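Local coordinates for protein sulfite reductase [ferredoxin] (Mycobacterium tuberculosis, PDB 1ZJ8) that catalyses the ferredoxin-dependent six-electron reduction of sulfite to sulfide, using siroheme coupled to a [4Fe-4S] cluster, at residues Pro418-Gly430 / Thr441-Glu453. Residues are numbered along the deposited sequence; the frame is centred on the assembly and turned at random.
Sequences PSHWRRNLMACSG and TRVRAQHLVPELE. With SRM (siroheme), chain E.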
loop_
_atom_site.group_PDB
_atom_site.type_symbol
_atom_site.label_atom_id
_atom_site.label_comp_id
_atom_site.label_asym_id
_atom_site.label_seq_id
_atom_site.Cartn_x
_atom_site.Cartn_y
_atom_site.Cartn_z
ATOM N N PRO A 418 8.722 17.234 9.496
ATOM C CA PRO A 418 7.508 17.098 10.278
ATOM C C PRO A 418 7.796 16.654 11.695
ATOM O O PRO A 418 8.878 16.165 11.986
ATOM C CB PRO A 418 6.745 16.001 9.544
ATOM C CG PRO A 418 7.838 15.138 8.985
ATOM C CD PRO A 418 8.976 16.054 8.648
ATOM N N SER A 419 6.804 16.810 12.558
ATOM C CA SER A 419 6.823 16.207 13.876
ATOM C C SER A 419 6.759 14.693 13.714
ATOM O O SER A 419 6.332 14.196 12.668
ATOM C CB SER A 419 5.626 16.694 14.712
ATOM O OG SER A 419 4.419 16.052 14.312
ATOM N N HIS A 420 7.206 13.984 14.745
ATOM C CA HIS A 420 7.119 12.523 14.830
ATOM C C HIS A 420 5.783 12.017 14.349
ATOM O O HIS A 420 5.686 11.105 13.519
ATOM C CB HIS A 420 7.237 12.084 16.305
ATOM C CG HIS A 420 8.590 12.302 16.880
ATOM N ND1 HIS A 420 9.592 11.351 16.798
ATOM C CD2 HIS A 420 9.132 13.379 17.497
ATOM C CE1 HIS A 420 10.693 11.832 17.356
ATOM N NE2 HIS A 420 10.441 13.060 17.787
ATOM N N TRP A 421 4.756 12.640 14.923
ATOM C CA TRP A 421 3.362 12.255 14.755
ATOM C C TRP A 421 2.912 12.364 13.336
ATOM O O TRP A 421 2.347 11.428 12.795
ATOM C CB TRP A 421 2.458 13.132 15.631
ATOM C CG TRP A 421 2.886 13.013 17.023
ATOM C CD1 TRP A 421 3.473 13.975 17.797
ATOM C CD2 TRP A 421 2.878 11.818 17.797
ATOM N NE1 TRP A 421 3.791 13.454 19.025
ATOM C CE2 TRP A 421 3.444 12.131 19.050
ATOM C CE3 TRP A 421 2.447 10.503 17.546
ATOM C CZ2 TRP A 421 3.590 11.191 20.047
ATOM C CZ3 TRP A 421 2.569 9.570 18.543
ATOM C CH2 TRP A 421 3.141 9.918 19.785
ATOM N N ARG A 422 3.152 13.514 12.729
ATOM C CA ARG A 422 2.779 13.702 11.327
ATOM C C ARG A 422 3.579 12.786 10.407
ATOM O O ARG A 422 3.094 12.319 9.386
ATOM C CB ARG A 422 3.035 15.138 10.926
ATOM C CG ARG A 422 2.525 15.520 9.566
ATOM C CD ARG A 422 3.218 16.793 9.142
ATOM N NE ARG A 422 2.305 17.747 8.532
ATOM C CZ ARG A 422 1.391 18.449 9.201
ATOM N NH1 ARG A 422 1.245 18.343 10.533
ATOM N NH2 ARG A 422 0.618 19.283 8.514
ATOM N N ARG A 423 4.829 12.584 10.776
ATOM C CA ARG A 423 5.731 11.786 10.011
ATOM C C ARG A 423 5.332 10.340 9.995
ATOM O O ARG A 423 5.332 9.705 8.959
ATOM C CB ARG A 423 7.115 11.882 10.630
ATOM C CG ARG A 423 8.068 10.941 9.976
ATOM C CD ARG A 423 9.430 11.403 10.155
ATOM N NE ARG A 423 10.366 10.518 9.503
ATOM C CZ ARG A 423 11.669 10.737 9.493
ATOM N NH1 ARG A 423 12.180 11.784 10.134
ATOM N NH2 ARG A 423 12.467 9.890 8.874
ATOM N N ASN A 424 5.013 9.823 11.166
ATOM C CA ASN A 424 4.901 8.382 11.346
ATOM C C ASN A 424 3.485 7.804 11.362
ATOM O O ASN A 424 3.314 6.631 11.629
ATOM C CB ASN A 424 5.647 7.984 12.624
ATOM C CG ASN A 424 7.113 8.236 12.518
ATOM O OD1 ASN A 424 7.730 7.826 11.565
ATOM N ND2 ASN A 424 7.678 8.939 13.481
ATOM N N LEU A 425 2.484 8.601 11.046
ATOM C CA LEU A 425 1.118 8.121 11.109
ATOM C C LEU A 425 0.643 7.710 9.716
ATOM O O LEU A 425 0.886 8.392 8.734
ATOM C CB LEU A 425 0.185 9.188 11.718
ATOM C CG LEU A 425 -1.320 8.826 11.768
ATOM C CD1 LEU A 425 -2.004 9.440 12.959
ATOM C CD2 LEU A 425 -2.103 9.201 10.489
ATOM N N MET A 426 -0.054 6.595 9.625
ATOM C CA MET A 426 -0.778 6.261 8.401
ATOM C C MET A 426 -2.231 5.965 8.739
ATOM O O MET A 426 -2.563 5.599 9.873
ATOM C CB MET A 426 -0.169 5.041 7.688
ATOM C CG MET A 426 1.201 5.266 7.079
ATOM S SD MET A 426 1.801 3.889 6.033
ATOM C CE MET A 426 1.250 2.438 6.897
ATOM N N ALA A 427 -3.089 6.120 7.741
ATOM C CA ALA A 427 -4.496 5.789 7.868
ATOM C C ALA A 427 -4.990 5.343 6.505
ATOM O O ALA A 427 -4.422 5.720 5.472
ATOM C CB ALA A 427 -5.280 6.983 8.351
ATOM N N CYS A 428 -6.040 4.531 6.495
ATOM C CA CYS A 428 -6.669 4.097 5.254
ATOM C C CYS A 428 -7.740 5.111 4.875
ATOM O O CYS A 428 -7.826 6.191 5.467
ATOM C CB CYS A 428 -7.283 2.720 5.451
ATOM S SG CYS A 428 -8.766 2.706 6.523
ATOM N N SER A 429 -8.557 4.768 3.887
ATOM C CA SER A 429 -9.602 5.679 3.418
ATOM C C SER A 429 -10.750 5.807 4.443
ATOM O O SER A 429 -11.190 6.922 4.782
ATOM C CB SER A 429 -10.089 5.191 2.077
ATOM O OG SER A 429 -8.950 4.919 1.301
ATOM N N GLY A 430 -11.198 4.661 4.954
ATOM C CA GLY A 430 -12.234 4.629 5.971
ATOM C C GLY A 430 -13.580 5.057 5.427
ATOM O O GLY A 430 -13.768 5.267 4.206
ATOM N N THR A 441 -11.228 7.484 9.128
ATOM C CA THR A 441 -9.790 7.340 9.295
ATOM C C THR A 441 -8.993 8.498 8.685
ATOM O O THR A 441 -8.226 9.148 9.402
ATOM C CB THR A 441 -9.307 6.014 8.662
ATOM O OG1 THR A 441 -9.836 5.898 7.334
ATOM C CG2 THR A 441 -9.760 4.836 9.484
ATOM N N ARG A 442 -9.175 8.759 7.383
ATOM C CA ARG A 442 -8.350 9.765 6.723
ATOM C C ARG A 442 -8.665 11.187 7.176
ATOM O O ARG A 442 -7.753 12.001 7.313
ATOM C CB ARG A 442 -8.362 9.674 5.184
ATOM C CG ARG A 442 -7.050 10.297 4.615
ATOM C CD ARG A 442 -6.854 10.289 3.100
ATOM N NE ARG A 442 -6.905 8.960 2.494
ATOM C CZ ARG A 442 -6.010 7.991 2.656
ATOM N NH1 ARG A 442 -4.967 8.149 3.439
ATOM N NH2 ARG A 442 -6.176 6.828 2.043
ATOM N N VAL A 443 -9.933 11.477 7.448
ATOM C CA VAL A 443 -10.319 12.804 7.934
ATOM C C VAL A 443 -9.935 12.985 9.417
ATOM O O VAL A 443 -9.438 14.048 9.832
ATOM C CB VAL A 443 -11.846 13.048 7.729
ATOM C CG1 VAL A 443 -12.175 14.553 7.921
ATOM C CG2 VAL A 443 -12.297 12.538 6.326
ATOM N N ARG A 444 -10.175 11.935 10.201
ATOM C CA ARG A 444 -9.791 11.908 11.603
ATOM C C ARG A 444 -8.337 12.301 11.768
ATOM O O ARG A 444 -7.998 13.201 12.553
ATOM C CB ARG A 444 -9.998 10.502 12.162
ATOM C CG ARG A 444 -9.825 10.413 13.675
ATOM C CD ARG A 444 -11.042 10.974 14.403
ATOM N NE ARG A 444 -10.690 11.897 15.471
ATOM C CZ ARG A 444 -10.211 11.539 16.648
ATOM N NH1 ARG A 444 -9.999 10.277 16.915
ATOM N NH2 ARG A 444 -9.934 12.442 17.570
ATOM N N ALA A 445 -7.496 11.627 10.990
ATOM C CA ALA A 445 -6.052 11.844 10.984
ATOM C C ALA A 445 -5.688 13.291 10.770
ATOM O O ALA A 445 -4.686 13.764 11.296
ATOM C CB ALA A 445 -5.411 11.016 9.878
ATOM N N GLN A 446 -6.497 13.999 9.987
ATOM C CA GLN A 446 -6.205 15.404 9.680
ATOM C C GLN A 446 -6.315 16.297 10.912
ATOM O O GLN A 446 -5.649 17.337 10.999
ATOM C CB GLN A 446 -7.141 15.944 8.583
ATOM C CG GLN A 446 -7.193 15.123 7.299
ATOM C CD GLN A 446 -5.833 14.898 6.728
ATOM O OE1 GLN A 446 -4.977 15.775 6.802
ATOM N NE2 GLN A 446 -5.609 13.714 6.162
ATOM N N HIS A 447 -7.159 15.880 11.856
ATOM C CA HIS A 447 -7.333 16.583 13.126
ATOM C C HIS A 447 -6.449 16.007 14.214
ATOM O O HIS A 447 -6.087 16.709 15.164
ATOM C CB HIS A 447 -8.787 16.445 13.620
ATOM C CG HIS A 447 -9.817 17.061 12.714
ATOM N ND1 HIS A 447 -10.348 16.399 11.620
ATOM C CD2 HIS A 447 -10.435 18.270 12.758
ATOM C CE1 HIS A 447 -11.230 17.181 11.021
ATOM N NE2 HIS A 447 -11.302 18.320 11.689
ATOM N N LEU A 448 -6.121 14.722 14.090
ATOM C CA LEU A 448 -5.505 13.991 15.184
ATOM C C LEU A 448 -4.029 14.304 15.278
ATOM O O LEU A 448 -3.519 14.481 16.380
ATOM C CB LEU A 448 -5.754 12.499 15.013
ATOM C CG LEU A 448 -5.235 11.567 16.109
ATOM C CD1 LEU A 448 -5.789 11.952 17.474
ATOM C CD2 LEU A 448 -5.569 10.120 15.746
ATOM N N VAL A 449 -3.361 14.400 14.127
ATOM C CA VAL A 449 -1.941 14.745 14.062
ATOM C C VAL A 449 -1.636 16.080 14.784
ATOM O O VAL A 449 -0.796 16.107 15.682
ATOM C CB VAL A 449 -1.435 14.731 12.594
ATOM C CG1 VAL A 449 -0.131 15.504 12.474
ATOM C CG2 VAL A 449 -1.266 13.302 12.093
ATOM N N PRO A 450 -2.325 17.181 14.416
ATOM C CA PRO A 450 -2.230 18.457 15.162
ATOM C C PRO A 450 -2.511 18.355 16.657
ATOM O O PRO A 450 -1.733 18.888 17.468
ATOM C CB PRO A 450 -3.323 19.323 14.535
ATOM C CG PRO A 450 -3.648 18.720 13.232
ATOM C CD PRO A 450 -3.201 17.288 13.233
ATOM N N GLU A 451 -3.602 17.682 17.017
ATOM C CA GLU A 451 -3.907 17.444 18.442
ATOM C C GLU A 451 -2.694 16.859 19.160
ATOM O O GLU A 451 -2.187 17.465 20.102
ATOM C CB GLU A 451 -5.107 16.515 18.647
ATOM C CG GLU A 451 -5.570 16.485 20.108
ATOM C CD GLU A 451 -6.709 15.513 20.372
ATOM O OE1 GLU A 451 -7.506 15.222 19.447
ATOM O OE2 GLU A 451 -6.790 15.032 21.524
ATOM N N LEU A 452 -2.221 15.709 18.671
ATOM C CA LEU A 452 -1.043 15.030 19.206
ATOM C C LEU A 452 0.175 15.943 19.239
ATOM O O LEU A 452 0.896 15.986 20.237
ATOM C CB LEU A 452 -0.740 13.790 18.358
ATOM C CG LEU A 452 -1.789 12.669 18.441
ATOM C CD1 LEU A 452 -1.470 11.501 17.513
ATOM C CD2 LEU A 452 -1.943 12.176 19.879
ATOM N N GLU A 453 0.388 16.677 18.148
ATOM C CA GLU A 453 1.511 17.594 18.040
ATOM C C GLU A 453 1.569 18.593 19.193
ATOM O O GLU A 453 2.596 18.732 19.839
ATOM C CB GLU A 453 1.451 18.325 16.701
ATOM C CG GLU A 453 2.158 17.594 15.570
ATOM C CD GLU A 453 1.912 18.232 14.205
ATOM O OE1 GLU A 453 1.132 19.226 14.185
ATOM O OE2 GLU A 453 2.486 17.747 13.178
HETATM FE FE SRM E . -6.478 -2.312 0.153
HETATM C CHA SRM E . -9.657 -3.478 -0.300
HETATM C CHB SRM E . -7.663 0.817 0.298
HETATM C CHC SRM E . -3.442 -1.203 0.537
HETATM C CHD SRM E . -5.740 -5.067 2.102
HETATM N NA SRM E . -8.267 -1.480 -0.171
HETATM C C1A SRM E . -9.433 -2.096 -0.469
HETATM C C2A SRM E . -10.486 -1.172 -0.999
HETATM C CMA SRM E . -10.500 -1.234 -2.496
HETATM C CDA SRM E . -11.830 -1.397 -0.364
HETATM C CEA SRM E . -12.898 -2.119 -1.123
HETATM O O3A SRM E . -12.700 -3.292 -1.453
HETATM O O4A SRM E . -13.960 -1.555 -1.424
HETATM C C3A SRM E . -9.960 0.137 -0.517
HETATM C CAA SRM E . -10.137 1.267 -1.473
HETATM C CBA SRM E . -11.473 1.844 -1.086
HETATM C CCA SRM E . -11.511 3.316 -1.335
HETATM O O1A SRM E . -10.501 4.001 -1.064
HETATM O O2A SRM E . -12.552 3.812 -1.831
HETATM C C4A SRM E . -8.556 -0.175 -0.127
HETATM N NB SRM E . -5.703 -0.506 0.225
HETATM C C1B SRM E . -6.277 0.699 0.231
HETATM C C2B SRM E . -5.326 1.859 0.143
HETATM C CMB SRM E . -5.801 2.987 -0.730
HETATM C CDB SRM E . -5.140 2.385 1.526
HETATM C CEB SRM E . -4.245 3.558 1.717
HETATM O O3B SRM E . -4.673 4.678 2.072
HETATM O O4B SRM E . -3.047 3.380 1.499
HETATM C C3B SRM E . -4.093 1.127 -0.341
HETATM C CAB SRM E . -4.076 1.033 -1.845
HETATM C CBB SRM E . -2.685 0.878 -2.381
HETATM C CCB SRM E . -2.726 0.556 -3.847
HETATM O O1B SRM E . -2.482 1.418 -4.688
HETATM O O2B SRM E . -2.974 -0.578 -4.242
HETATM C C4B SRM E . -4.399 -0.262 0.151
HETATM N NC SRM E . -4.976 -2.923 1.203
HETATM C C1C SRM E . -3.721 -2.438 1.102
HETATM C C2C SRM E . -2.809 -3.077 1.931
HETATM C CDC SRM E . -1.419 -2.680 2.302
HETATM C CEC SRM E . -0.260 -3.065 1.468
HETATM O O3C SRM E . -0.442 -3.575 0.339
HETATM O O4C SRM E . 0.854 -2.863 1.972
HETATM C C3C SRM E . -3.517 -4.142 2.400
HETATM C CAC SRM E . -2.850 -5.100 3.332
HETATM C CBC SRM E . -1.764 -6.026 2.829
HETATM C CCC SRM E . -2.413 -7.205 2.124
HETATM O O1C SRM E . -2.981 -7.051 1.010
HETATM O O2C SRM E . -2.373 -8.312 2.719
HETATM C C4C SRM E . -4.792 -4.071 1.900
HETATM N ND SRM E . -7.382 -4.092 0.486
HETATM C C1D SRM E . -6.977 -4.941 1.444
HETATM C C2D SRM E . -8.045 -5.794 1.779
HETATM C CAD SRM E . -7.836 -7.204 2.301
HETATM C CBD SRM E . -7.792 -8.333 1.318
HETATM C CCD SRM E . -7.464 -9.746 1.704
HETATM O O1D SRM E . -6.408 -10.229 1.236
HETATM O O2D SRM E . -8.217 -10.410 2.467
HETATM C C3D SRM E . -9.112 -5.420 0.979
HETATM C CDD SRM E . -10.295 -6.290 0.651
HETATM C CED SRM E . -10.235 -7.417 -0.356
HETATM O O3D SRM E . -9.286 -7.534 -1.132
HETATM O O4D SRM E . -11.141 -8.259 -0.430
HETATM C C4D SRM E . -8.687 -4.368 0.183
#
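L425 packs on A445 and V449, and A427 on A445 and T441, in the first strand and helix of a beta-alpha-beta crossover to strand 469-472 in the siroheme and [4Fe-4S] domain; edge strand 425-427 of a mixed sheet runs nearly antiparallel to helix 442-453, which covers it. In the apolar seam the small methyl of A445 faces L425 and A427, its CB 3.8 Å from L425 CD2, and the axes of strand and helix approach to 8.5 Å. The branched V449 reaches two partners, setting CG2 against L425 CD1 and CG1 against R422 CB. Farther along, L452 lays its CB over one face of the W421 indole, a CH-pi contact 4.1 Å from the centroid of the five-membered ring.

Polar groups close both ends. E453 OE2 takes two donors: S419 OG on its anti lone pair (2.8 Å) and R422 NH1 on the syn side (3.0 Å), in a salt bridge whose guanidinium and carboxylate planes lie 9° apart. S419, at the N-cap of helix 420-424, also accepts from R422 N through OG.

At the cofactor end, C428 SG ligates the iron-sulfur cluster, and T441 OG1 donates a hydrogen bond to C428 O at 2.8 Å from above the carbonyl plane. R442 bends at chi3 (-57°) so that C428 O lies over its guanidinium face, and its long arm reaches a siroheme carboxylate: R442 NH2 donates to siroheme O3B at 2.6 Å, N-H...O angle 164°, while S429 OG hydrogen-bonds to siroheme O1A at 3.0 Å.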